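Local coordinates for cellulose-binding protein (Saccharophagus degradans, PDB 2YHG) that probably binds polysaccharide and may hydrolyse glycosidic bonds, its nucleoside hydrolase-like domain holding a calcium ion, at residues Gly61-Trp69 with Cys150-Ala158; Ile177-Gly187 with Asn201-Tyr211. All coordinates share one frame; numbering follows the deposited sequence. Where two conformers were deposited one is given.

In the fold
Both contacts lie in the nucleoside hydrolase-like domain and reach the same parallel six-stranded sheet, their centres about 13 Å apart. Along the chain they come in series: contact 1 ends in the first turn of helix 155-167; contact 2 begins at the end of helix 170-178 and enters strand 180-185. Contact 1 gathers loops at the C-terminal ends of strands 58-64 and 146-150; contact 2 pairs strands 180-185 and 203-207 at one edge of the sheet. They touch where strand 146-150 runs beside strand 180-185, with Cys150 N 2.9 Å from Tyr183 O, and where Cys154 packs on Asp184. The shared sheet thus ties the calcium-binding Trp151 to the neighbouring strand pair.

Contact 1: residues Gly61-Trp69 with Cys150-Ala158; sequences GIITTTGCW and CWGGCNTIA. With CA (calcium ion), chain B.
Thr65 and Thr156 meet through their hydroxyl ends, the two side chains sliding past each other in opposite directions with Thr65 OG1 3.1 Å from Thr156 OG1. Both hydroxyls are hydrogen-bonded to the loop beyond strand 110-112: Thr65 OG1 to Gln114 O, and Thr156 OG1 to Gln114 N. Threonine suits position 156 because its hydroxyl can serve the backbone of that loop while its methyl packs. The methyl of Thr156, CG2, lies opposite the backbone N (chi1 -53° for OG1) and approaches Ile63 CG2 obliquely at 4.1 Å, extending the apolar side of the strand to the first turn of the helix.

Asn155 reaches in from the side. Its chi1 of 75° sets the amide between the backbone N and the carbonyl carbon, bringing OD1 within 3.5 Å of Thr65 OG1; the side chain of Thr66 crosses it at about a right angle. Asn155 ND2 bonds to Gly116 O and Gly118 O, and Thr66 OG1 to Gly116 O, giving these buried polar groups partners in the same loop.

These are the C-terminal ends of the strands of a parallel alpha/beta sheet, where the loops after strands 58-64 and 146-150 converge and helix 155-167 begins, with Cys154 at its N-cap. The disulfide Cys150-Cys154 closes the turn into that helix, its SG atoms 2.0 Å apart.

Here the backbones come close, and Gly153 N donates to a lone pair of Thr66 O, in the carbonyl plane, at 2.9 Å and 154°. Gly67 and Gly152, with no side chains, let the two backbones close together; Gly67 CA lies 3.6 Å from Gly153 N. One residue before Gly152, Trp151 O binds the calcium ion at 2.4 Å, together with Asp36, Asp43, Asp244 and waters.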
loop_
_atom_site.group_PDB
_atom_site.type_symbol
_atom_site.label_atom_id
_atom_site.label_comp_id
_atom_site.label_asym_id
_atom_site.label_seq_id
_atom_site.Cartn_x
_atom_site.Cartn_y
_atom_site.Cartn_z
ATOM N N GLY A 61 0.042 0.977 13.421
ATOM C CA GLY A 61 1.059 1.838 14.001
ATOM C C GLY A 61 1.351 3.036 13.135
ATOM O O GLY A 61 1.371 2.918 11.922
ATOM N N ILE A 62 1.590 4.160 13.783
ATOM C CA ILE A 62 2.094 5.367 13.154
ATOM C C ILE A 62 3.303 5.786 13.962
ATOM O O ILE A 62 3.159 6.323 15.060
ATOM C CB ILE A 62 1.045 6.502 13.085
ATOM C CG1 ILE A 62 -0.268 6.048 12.455
ATOM C CG2 ILE A 62 1.661 7.717 12.370
ATOM C CD1 ILE A 62 -1.411 7.002 12.695
ATOM N N ILE A 63 4.495 5.472 13.457
ATOM C CA ILE A 63 5.700 5.533 14.253
ATOM C C ILE A 63 6.622 6.627 13.737
ATOM O O ILE A 63 7.035 6.583 12.594
ATOM C CB ILE A 63 6.434 4.159 14.197
ATOM C CG1 ILE A 63 5.584 3.077 14.871
ATOM C CG2 ILE A 63 7.815 4.263 14.848
ATOM C CD1 ILE A 63 6.048 1.663 14.616
ATOM N N THR A 64 6.930 7.603 14.585
ATOM C CA THR A 64 7.816 8.690 14.219
ATOM C C THR A 64 9.266 8.282 14.485
ATOM O O THR A 64 9.619 7.861 15.584
ATOM C CB THR A 64 7.462 9.944 15.056
ATOM O OG1 THR A 64 6.187 10.443 14.646
ATOM C CG2 THR A 64 8.501 11.053 14.862
ATOM N N THR A 65 10.116 8.433 13.468
ATOM C CA THR A 65 11.489 7.939 13.522
ATOM C C THR A 65 12.368 8.765 12.574
ATOM O O THR A 65 12.081 9.935 12.285
ATOM C CB THR A 65 11.511 6.418 13.259
ATOM O OG1 THR A 65 12.798 5.854 13.501
ATOM C CG2 THR A 65 11.032 6.052 11.906
ATOM N N THR A 66 13.486 8.180 12.162
ATOM C CA THR A 66 14.570 8.855 11.477
ATOM C C THR A 66 14.769 8.280 10.083
ATOM O O THR A 66 14.175 7.293 9.663
ATOM C CB THR A 66 15.856 8.663 12.296
ATOM O OG1 THR A 66 16.068 7.257 12.364
ATOM C CG2 THR A 66 15.761 9.309 13.688
ATOM N N GLY A 67 15.688 8.926 9.373
ATOM C CA GLY A 67 16.284 8.389 8.150
ATOM C C GLY A 67 17.450 9.281 7.772
ATOM O O GLY A 67 17.799 10.187 8.527
ATOM N N CYS A 68 18.104 9.017 6.650
ATOM C CA CYS A 68 19.290 9.770 6.336
ATOM C C CYS A 68 19.048 11.232 6.008
ATOM O O CYS A 68 20.000 12.011 6.031
ATOM C CB CYS A 68 20.209 9.069 5.357
ATOM S SG CYS A 68 19.748 8.614 3.766
ATOM N N TRP A 69 17.792 11.625 5.783
ATOM C CA TRP A 69 17.426 13.021 5.618
ATOM C C TRP A 69 16.969 13.684 6.917
ATOM O O TRP A 69 16.734 14.893 6.923
ATOM C CB TRP A 69 16.335 13.168 4.567
ATOM C CG TRP A 69 16.740 12.671 3.211
ATOM C CD1 TRP A 69 16.194 11.628 2.555
ATOM C CD2 TRP A 69 17.768 13.198 2.362
ATOM N NE1 TRP A 69 16.822 11.452 1.349
ATOM C CE2 TRP A 69 17.797 12.405 1.212
ATOM C CE3 TRP A 69 18.685 14.252 2.473
ATOM C CZ2 TRP A 69 18.711 12.616 0.162
ATOM C CZ3 TRP A 69 19.613 14.450 1.432
ATOM C CH2 TRP A 69 19.588 13.654 0.302
ATOM N N CYS A 150 8.835 1.818 5.538
ATOM C CA CYS A 150 9.891 2.800 5.763
ATOM C C CYS A 150 9.639 4.013 4.881
ATOM O O CYS A 150 9.995 4.036 3.699
ATOM C CB CYS A 150 11.273 2.206 5.449
ATOM S SG CYS A 150 11.392 0.488 5.977
ATOM N N TRP A 151 8.985 5.029 5.443
ATOM C CA TRP A 151 8.867 6.310 4.773
ATOM C C TRP A 151 10.142 7.128 4.933
ATOM O O TRP A 151 10.412 8.032 4.124
ATOM C CB TRP A 151 7.665 7.114 5.267
ATOM C CG TRP A 151 6.310 6.500 5.109
ATOM C CD1 TRP A 151 5.999 5.196 4.819
ATOM C CD2 TRP A 151 5.084 7.164 5.356
ATOM N NE1 TRP A 151 4.626 5.026 4.830
ATOM C CE2 TRP A 151 4.046 6.223 5.198
ATOM C CE3 TRP A 151 4.764 8.482 5.701
ATOM C CZ2 TRP A 151 2.712 6.549 5.416
ATOM C CZ3 TRP A 151 3.439 8.804 5.940
ATOM C CH2 TRP A 151 2.425 7.852 5.788
ATOM N N GLY A 152 10.887 6.844 5.992
ATOM C CA GLY A 152 12.275 7.246 6.166
ATOM C C GLY A 152 13.107 5.965 6.169
ATOM O O GLY A 152 12.995 5.137 5.270
ATOM N N GLY A 153 13.958 5.825 7.193
ATOM C CA GLY A 153 14.726 4.610 7.344
ATOM C C GLY A 153 13.879 3.432 7.824
ATOM O O GLY A 153 12.687 3.566 8.097
ATOM N N CYS A 154 14.509 2.263 7.895
ATOM C CA CYS A 154 13.842 1.061 8.388
ATOM C C CYS A 154 14.312 0.650 9.776
ATOM O O CYS A 154 13.941 -0.454 10.236
ATOM C CB CYS A 154 14.009 -0.118 7.439
ATOM S SG CYS A 154 13.385 0.077 5.751
ATOM N N ASN A 155 15.088 1.472 10.495
ATOM C CA ASN A 155 15.701 0.974 11.693
ATOM C C ASN A 155 14.765 0.629 12.838
ATOM O O ASN A 155 15.188 -0.108 13.738
ATOM C CB ASN A 155 16.881 1.811 12.160
ATOM C CG ASN A 155 16.507 3.133 12.806
ATOM O OD1 ASN A 155 15.374 3.611 12.739
ATOM N ND2 ASN A 155 17.475 3.729 13.472
ATOM N N THR A 156 13.534 1.120 12.872
ATOM C CA THR A 156 12.602 0.683 13.919
ATOM C C THR A 156 12.180 -0.752 13.683
ATOM O O THR A 156 11.995 -1.540 14.623
ATOM C CB THR A 156 11.396 1.621 14.029
ATOM O OG1 THR A 156 11.828 2.985 14.183
ATOM C CG2 THR A 156 10.544 1.267 15.212
ATOM N N ILE A 157 12.039 -1.133 12.421
ATOM C CA ILE A 157 11.783 -2.516 12.036
ATOM C C ILE A 157 13.027 -3.357 12.383
ATOM O O ILE A 157 12.906 -4.471 12.935
ATOM C CB ILE A 157 11.434 -2.641 10.554
ATOM C CG1 ILE A 157 10.300 -1.700 10.148
ATOM C CG2 ILE A 157 11.060 -4.096 10.246
ATOM C CD1 ILE A 157 10.073 -1.578 8.647
ATOM N N ALA A 158 14.212 -2.847 12.057
ATOM C CA ALA A 158 15.448 -3.584 12.361
ATOM C C ALA A 158 15.596 -3.789 13.882
ATOM O O ALA A 158 16.021 -4.869 14.283
ATOM C CB ALA A 158 16.648 -2.885 11.782
HETATM CA CA CA B . 9.775 10.342 4.168
HETATM O O HOH W 1 10.243 11.984 2.240
HETATM O O HOH W 2 12.173 10.963 3.959
#

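Contact 2: residues Ile177-Gly187 with Asn201-Tyr211; sequences ISKLRVYDILG and NLIYIRARSVY
Asp184 and Arg206 lie side by side on neighbouring parallel strands, pointing the same way, and form the polar heart of a tightly packed pair. In a salt bridge, Arg206 NE donates to Asp184 OD2 at 2.8 Å from within its guanidinium plane, which stands nearly perpendicular to the carboxylate. From the opposite face of that carboxylate, Tyr204 OH donates to the same oxygen at 2.7 Å. Gly187 CA lies over one face of the guanidinium, toward its rim, 3.3 Å from Arg206 NE, as suits a residue without a side chain. The other carboxylate oxygen, OD1, accepts from Gly187 N in an Asx motif.

The beta-alpha-beta unit of strand 180-185, helix 190-198 and strand 203-207 brings these residues together. Its parallel ladder runs from the Val182 N to Ile203 O bond to the Leu186 N to Ala207 O bond. On the Tyr204 side, Val182 CG1 sits over the phenol face, 4.2 Å from its centroid. On the other, Ile205 CG2 lies 8° off the normal of the Tyr183 ring, and Ala207, small enough to fit beside that ring, brings CB 3.6 Å from Tyr183 CE1.

The flanks are more open to solvent, with Asn201 and Tyr211 exposed. Near Asn201, a water bridges Leu180 O and Ile203 N, and partly exposed Arg181 lays a guanidinium face on Ile203 CD1 while NE bonds to Ser260. Leu186 still packs closely on Arg208, Val210 and Tyr211.

Arg206 also pairs with Asp288; its charge beside Asp184, with Tyr204 OH donating to OD2, probably favours the ionised carboxylate despite its burial.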
loop_
_atom_site.group_PDB
_atom_site.type_symbol
_atom_site.label_atom_id
_atom_site.label_comp_id
_atom_site.label_asym_id
_atom_site.label_seq_id
_atom_site.Cartn_x
_atom_site.Cartn_y
_atom_site.Cartn_z
ATOM N N ILE A 177 9.676 -13.743 11.113
ATOM C CA ILE A 177 9.991 -13.240 9.774
ATOM C C ILE A 177 8.936 -13.618 8.765
ATOM O O ILE A 177 8.584 -12.830 7.893
ATOM C CB ILE A 177 11.397 -13.699 9.343
ATOM C CG1 ILE A 177 12.481 -13.053 10.199
ATOM C CG2 ILE A 177 11.607 -13.494 7.840
ATOM C CD1 ILE A 177 12.691 -11.533 9.961
ATOM N N SER A 178 8.389 -14.823 8.895
ATOM C CA SER A 178 7.415 -15.293 7.932
ATOM C C SER A 178 6.118 -14.495 7.928
ATOM O O SER A 178 5.380 -14.508 6.943
ATOM C CB SER A 178 7.095 -16.768 8.170
ATOM O OG SER A 178 6.234 -16.982 9.267
ATOM N N LYS A 179 5.834 -13.817 9.047
ATOM C CA LYS A 179 4.613 -13.061 9.198
ATOM C C LYS A 179 4.765 -11.557 8.915
ATOM O O LYS A 179 3.789 -10.841 8.935
ATOM C CB LYS A 179 4.093 -13.241 10.612
ATOM C CG LYS A 179 3.646 -14.653 10.887
ATOM C CD LYS A 179 3.166 -14.887 12.286
ATOM C CE LYS A 179 4.274 -14.656 13.286
ATOM N NZ LYS A 179 3.896 -15.102 14.655
ATOM N N LEU A 180 5.979 -11.127 8.609
ATOM C CA LEU A 180 6.316 -9.723 8.352
ATOM C C LEU A 180 6.519 -9.520 6.850
ATOM O O LEU A 180 6.925 -10.438 6.141
ATOM C CB LEU A 180 7.587 -9.393 9.124
ATOM C CG LEU A 180 8.076 -7.940 9.131
ATOM C CD1 LEU A 180 7.057 -6.982 9.701
ATOM C CD2 LEU A 180 9.392 -7.885 9.878
ATOM N N ARG A 181 6.298 -8.284 6.392
ATOM C CA ARG A 181 6.715 -7.831 5.071
ATOM C C ARG A 181 7.181 -6.398 5.228
ATOM O O ARG A 181 6.640 -5.676 6.075
ATOM C CB ARG A 181 5.631 -7.872 4.017
ATOM C CG ARG A 181 5.205 -9.272 3.575
ATOM C CD ARG A 181 3.962 -9.661 4.330
ATOM N NE ARG A 181 3.452 -10.978 3.838
ATOM C CZ ARG A 181 3.850 -12.161 4.299
ATOM N NH1 ARG A 181 4.757 -12.266 5.242
ATOM N NH2 ARG A 181 3.182 -13.231 3.924
ATOM N N VAL A 182 8.173 -5.998 4.445
ATOM C CA VAL A 182 8.670 -4.634 4.495
ATOM C C VAL A 182 8.494 -3.967 3.142
ATOM O O VAL A 182 8.874 -4.519 2.104
ATOM C CB VAL A 182 10.161 -4.597 4.918
ATOM C CG1 VAL A 182 10.725 -3.171 4.853
ATOM C CG2 VAL A 182 10.324 -5.169 6.336
ATOM N N TYR A 183 7.966 -2.733 3.183
ATOM C CA TYR A 183 7.924 -1.856 2.002
ATOM C C TYR A 183 8.749 -0.622 2.361
ATOM O O TYR A 183 8.340 0.195 3.175
ATOM C CB TYR A 183 6.474 -1.486 1.631
ATOM C CG TYR A 183 6.323 -0.895 0.254
ATOM C CD1 TYR A 183 6.933 0.302 -0.096
ATOM C CD2 TYR A 183 5.536 -1.500 -0.704
ATOM C CE1 TYR A 183 6.727 0.866 -1.337
ATOM C CE2 TYR A 183 5.333 -0.935 -1.978
ATOM C CZ TYR A 183 5.943 0.258 -2.277
ATOM O OH TYR A 183 5.782 0.904 -3.488
ATOM N N ASP A 184 9.936 -0.553 1.756
ATOM C CA ASP A 184 10.934 0.499 1.984
ATOM C C ASP A 184 10.872 1.463 0.808
ATOM O O ASP A 184 11.082 1.064 -0.331
ATOM C CB ASP A 184 12.295 -0.193 2.079
ATOM C CG ASP A 184 13.508 0.694 1.932
ATOM O OD1 ASP A 184 13.364 1.931 1.947
ATOM O OD2 ASP A 184 14.630 0.102 1.820
ATOM N N ILE A 185 10.594 2.738 1.071
ATOM C CA ILE A 185 10.660 3.759 0.031
ATOM C C ILE A 185 12.110 4.222 -0.134
ATOM O O ILE A 185 12.668 4.872 0.749
ATOM C CB ILE A 185 9.759 4.961 0.359
ATOM C CG1 ILE A 185 8.279 4.532 0.397
ATOM C CG2 ILE A 185 10.021 6.085 -0.665
ATOM C CD1 ILE A 185 7.633 4.408 -0.978
ATOM N N LEU A 186 12.692 3.848 -1.269
ATOM C CA LEU A 186 13.945 4.379 -1.798
ATOM C C LEU A 186 15.217 3.981 -1.081
ATOM O O LEU A 186 16.299 4.141 -1.667
ATOM C CB LEU A 186 13.901 5.899 -1.964
ATOM C CG LEU A 186 13.062 6.363 -3.148
ATOM C CD1 LEU A 186 12.548 7.796 -2.949
ATOM C CD2 LEU A 186 13.893 6.293 -4.425
ATOM N N GLY A 187 15.192 3.532 0.160
ATOM C CA GLY A 187 16.394 3.221 0.924
ATOM C C GLY A 187 16.959 4.451 1.560
ATOM O O GLY A 187 17.626 5.292 0.939
ATOM N N ASN A 201 14.713 -14.533 3.809
ATOM C CA ASN A 201 13.337 -14.994 3.664
ATOM C C ASN A 201 12.294 -13.947 3.974
ATOM O O ASN A 201 11.105 -14.198 3.807
ATOM C CB ASN A 201 13.052 -16.231 4.524
ATOM C CG ASN A 201 13.899 -17.433 4.148
ATOM O OD1 ASN A 201 14.180 -17.603 2.857
ATOM N ND2 ASN A 201 14.281 -18.210 5.028
ATOM N N LEU A 202 12.696 -12.772 4.420
ATOM C CA LEU A 202 11.784 -11.667 4.627
ATOM C C LEU A 202 11.388 -11.062 3.292
ATOM O O LEU A 202 12.262 -10.651 2.532
ATOM C CB LEU A 202 12.471 -10.618 5.493
ATOM C CG LEU A 202 11.729 -9.329 5.773
ATOM C CD1 LEU A 202 10.402 -9.566 6.479
ATOM C CD2 LEU A 202 12.621 -8.397 6.550
ATOM N N ILE A 203 10.095 -10.963 2.989
ATOM C CA ILE A 203 9.644 -10.259 1.800
ATOM C C ILE A 203 9.960 -8.784 1.985
ATOM O O ILE A 203 9.492 -8.158 2.919
ATOM C CB ILE A 203 8.129 -10.475 1.565
ATOM C CG1 ILE A 203 7.861 -11.950 1.256
ATOM C CG2 ILE A 203 7.635 -9.572 0.447
ATOM C CD1 ILE A 203 6.382 -12.309 1.259
ATOM N N TYR A 204 10.776 -8.244 1.092
ATOM C CA TYR A 204 11.363 -6.905 1.248
ATOM C C TYR A 204 11.347 -6.216 -0.115
ATOM O O TYR A 204 11.971 -6.698 -1.056
ATOM C CB TYR A 204 12.798 -7.006 1.788
ATOM C CG TYR A 204 13.402 -5.701 2.175
ATOM C CD1 TYR A 204 13.712 -4.737 1.230
ATOM C CD2 TYR A 204 13.675 -5.416 3.494
ATOM C CE1 TYR A 204 14.232 -3.513 1.608
ATOM C CE2 TYR A 204 14.184 -4.195 3.877
ATOM C CZ TYR A 204 14.467 -3.242 2.940
ATOM O OH TYR A 204 14.994 -2.044 3.356
ATOM N N ILE A 205 10.619 -5.115 -0.187
ATOM C CA ILE A 205 10.568 -4.246 -1.352
ATOM C C ILE A 205 11.325 -2.969 -1.067
ATOM O O ILE A 205 11.092 -2.335 -0.034
ATOM C CB ILE A 205 9.082 -3.860 -1.662
ATOM C CG1 ILE A 205 8.271 -5.080 -2.081
ATOM C CG2 ILE A 205 9.028 -2.738 -2.695
ATOM C CD1 ILE A 205 6.786 -4.848 -2.068
ATOM N N ARG A 206 12.254 -2.580 -1.946
ATOM C CA ARG A 206 12.829 -1.234 -1.961
ATOM C C ARG A 206 12.333 -0.563 -3.231
ATOM O O ARG A 206 12.860 -0.813 -4.318
ATOM C CB ARG A 206 14.355 -1.217 -1.843
ATOM C CG ARG A 206 14.963 0.158 -1.869
ATOM C CD ARG A 206 16.448 0.208 -1.525
ATOM N NE ARG A 206 16.654 0.051 -0.096
ATOM C CZ ARG A 206 17.844 0.044 0.497
ATOM N NH1 ARG A 206 18.958 -0.028 -0.214
ATOM N NH2 ARG A 206 17.927 0.107 1.824
ATOM N N ALA A 207 11.278 0.221 -3.100
ATOM C CA ALA A 207 10.637 0.861 -4.237
ATOM C C ALA A 207 11.370 2.132 -4.600
ATOM O O ALA A 207 11.660 2.958 -3.721
ATOM C CB ALA A 207 9.192 1.180 -3.912
ATOM N N ARG A 208 11.641 2.321 -5.873
ATOM C CA ARG A 208 12.363 3.500 -6.312
ATOM C C ARG A 208 11.642 4.331 -7.342
ATOM O O ARG A 208 11.965 5.515 -7.525
ATOM C CB ARG A 208 13.720 3.109 -6.842
ATOM C CG ARG A 208 14.578 2.366 -5.835
ATOM C CD ARG A 208 15.935 1.990 -6.464
ATOM N NE ARG A 208 15.744 0.975 -7.485
ATOM C CZ ARG A 208 16.614 0.765 -8.476
ATOM N NH1 ARG A 208 17.760 1.449 -8.539
ATOM N NH2 ARG A 208 16.293 -0.083 -9.441
ATOM N N SER A 209 10.669 3.760 -8.035
ATOM C CA SER A 209 10.016 4.474 -9.127
ATOM C C SER A 209 8.715 5.101 -8.639
ATOM O O SER A 209 7.602 4.724 -9.069
ATOM C CB SER A 209 9.770 3.553 -10.325
ATOM O OG SER A 209 10.976 3.143 -10.948
ATOM N N VAL A 210 8.862 6.051 -7.729
ATOM C CA VAL A 210 7.770 6.559 -6.914
ATOM C C VAL A 210 7.388 7.997 -7.269
ATOM O O VAL A 210 6.650 8.638 -6.518
ATOM C CB VAL A 210 8.079 6.437 -5.399
ATOM C CG1 VAL A 210 8.201 4.963 -5.031
ATOM C CG2 VAL A 210 9.323 7.249 -5.017
ATOM N N TYR A 211 7.842 8.485 -8.419
ATOM C CA TYR A 211 7.800 9.902 -8.749
ATOM C C TYR A 211 6.971 10.253 -9.980
ATOM O O TYR A 211 6.951 11.425 -10.362
ATOM C CB TYR A 211 9.210 10.413 -8.965
ATOM C CG TYR A 211 10.063 10.452 -7.718
ATOM C CD1 TYR A 211 9.762 11.308 -6.682
ATOM C CD2 TYR A 211 11.158 9.638 -7.572
ATOM C CE1 TYR A 211 10.567 11.357 -5.527
ATOM C CE2 TYR A 211 11.994 9.735 -6.471
ATOM C CZ TYR A 211 11.701 10.613 -5.464
ATOM O OH TYR A 211 12.580 10.779 -4.410
HETATM O O HOH W 3 8.337 -12.382 4.883
#